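Mannosephosphate isomerase, putative (Archaeoglobus fulgidus, PDB 1ZX5) probably catalyses the zinc-dependent interconversion of D-mannose 6-phosphate and D-fructose 6-phosphate, as a type 1 mannose-6-phosphate isomerase with cupin domains. Local coordinates at residues A[3-6]-A[7-10]. Sequence-based numbering, arbitrary orientation.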
loop_
_atom_site.group_PDB
_atom_site.type_symbol
_atom_site.label_atom_id
_atom_site.label_comp_id
_atom_site.label_asym_id
_atom_site.label_seq_id
_atom_site.Cartn_x
_atom_site.Cartn_y
_atom_site.Cartn_z
ATOM N N GLU A 3 5.940 -25.415 -7.711
ATOM C CA GLU A 3 4.714 -26.060 -7.227
ATOM C C GLU A 3 3.475 -25.159 -7.355
ATOM O O GLU A 3 2.342 -25.649 -7.383
ATOM C CB GLU A 3 4.866 -26.438 -5.745
ATOM C CG GLU A 3 6.038 -27.366 -5.410
ATOM C CD GLU A 3 6.347 -27.396 -3.911
ATOM O OE1 GLU A 3 5.395 -27.502 -3.095
ATOM O OE2 GLU A 3 7.544 -27.309 -3.545
ATOM N N LEU A 4 3.692 -23.848 -7.414
ATOM C CA LEU A 4 2.588 -22.896 -7.350
ATOM C C LEU A 4 2.064 -22.500 -8.729
ATOM O O LEU A 4 2.835 -22.429 -9.687
ATOM C CB LEU A 4 2.995 -21.656 -6.547
ATOM C CG LEU A 4 3.383 -21.864 -5.079
ATOM C CD1 LEU A 4 3.936 -20.572 -4.493
ATOM C CD2 LEU A 4 2.208 -22.393 -4.244
ATOM N N PRO A 5 0.746 -22.224 -8.829
ATOM C CA PRO A 5 0.202 -21.729 -10.092
ATOM C C PRO A 5 0.676 -20.304 -10.349
ATOM O O PRO A 5 1.288 -19.694 -9.472
ATOM C CB PRO A 5 -1.311 -21.761 -9.858
ATOM C CG PRO A 5 -1.465 -21.642 -8.390
ATOM C CD PRO A 5 -0.290 -22.338 -7.786
ATOM N N SER A 6 0.408 -19.792 -11.546
ATOM C CA SER A 6 0.771 -18.428 -11.910
ATOM C C SER A 6 -0.007 -17.365 -11.132
ATOM O O SER A 6 0.527 -16.300 -10.836
ATOM C CB SER A 6 0.557 -18.203 -13.407
ATOM O OG SER A 6 1.600 -18.769 -14.159
ATOM N N PHE A 7 -1.269 -17.654 -10.828
ATOM C CA PHE A 7 -2.183 -16.666 -10.297
ATOM C C PHE A 7 -2.891 -17.173 -9.047
ATOM O O PHE A 7 -3.657 -18.141 -9.100
ATOM C CB PHE A 7 -3.205 -16.249 -11.367
ATOM C CG PHE A 7 -2.593 -15.950 -12.716
ATOM C CD1 PHE A 7 -1.675 -14.909 -12.869
ATOM C CD2 PHE A 7 -2.931 -16.712 -13.825
ATOM C CE1 PHE A 7 -1.102 -14.640 -14.115
ATOM C CE2 PHE A 7 -2.368 -16.448 -15.071
ATOM C CZ PHE A 7 -1.453 -15.403 -15.213
ATOM N N ILE A 8 -2.615 -16.509 -7.927
ATOM C CA ILE A 8 -3.185 -16.863 -6.641
ATOM C C ILE A 8 -4.142 -15.753 -6.222
ATOM O O ILE A 8 -3.806 -14.571 -6.291
ATOM C CB ILE A 8 -2.081 -17.124 -5.584
ATOM C CG1 ILE A 8 -1.238 -18.344 -6.004
ATOM C CG2 ILE A 8 -2.684 -17.294 -4.162
ATOM C CD1 ILE A 8 0.069 -18.527 -5.218
ATOM N N PHE A 9 -5.344 -16.148 -5.818
ATOM C CA PHE A 9 -6.402 -15.208 -5.480
ATOM C C PHE A 9 -6.697 -15.263 -3.985
ATOM O O PHE A 9 -6.400 -16.265 -3.340
ATOM C CB PHE A 9 -7.643 -15.516 -6.329
ATOM C CG PHE A 9 -7.410 -15.291 -7.795
ATOM C CD1 PHE A 9 -7.527 -14.016 -8.340
ATOM C CD2 PHE A 9 -7.012 -16.344 -8.625
ATOM C CE1 PHE A 9 -7.282 -13.793 -9.688
ATOM C CE2 PHE A 9 -6.758 -16.125 -9.976
ATOM C CZ PHE A 9 -6.892 -14.847 -10.509
ATOM N N GLN A 10 -7.250 -14.187 -3.428
ATOM C CA GLN A 10 -7.756 -14.246 -2.048
ATOM C C GLN A 10 -9.028 -15.059 -2.025
ATOM O O GLN A 10 -9.879 -14.885 -2.892
ATOM C CB GLN A 10 -8.046 -12.856 -1.468
ATOM C CG GLN A 10 -6.802 -12.083 -1.147
ATOM C CD GLN A 10 -7.024 -10.948 -0.168
ATOM O OE1 GLN A 10 -8.094 -10.338 -0.094
ATOM N NE2 GLN A 10 -5.996 -10.641 0.568
#
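Ser-6 CB sits squarely over the ring of Phe-7, 3.6 Å from its centroid and only 5° off the ring normal. This CH-pi contact between neighbours in sequence is the tight part of the turn. With CG anti to its own carbonyl carbon (chi1 -46°), the Phe-7 ring leans back over the preceding residue. Phe-7 CD1 also lies 3.3 Å from Ser-6 O. The hydroxyl of Ser-6 is hydrogen-bonded outside the turn, to Thr-281 OG1 and to the backbone N of Lys-264. The inside of the turn is looser. Pro-5 CG meets Ile-8 CG1 at 4.1 Å, the two side chains crossing at about a right angle. Leu-4 CD1 and Ile-8 CD1 barely touch, at 4.4 Å. Replacing Phe-7 by alanine is likely to leave Ser-6 CB without its aromatic cover and Phe-284 without its edge-to-face partner. The carboxylate of Glu-265 accepts the backbone N-H groups of Ser-6 and Phe-7, one on each oxygen. The turn leads the N-terminal segment into strand 9-10: Leu-4 packs on helix 61-73, while Phe-7 lies against strands 266-269 and 274-277 of the C-terminal cupin region.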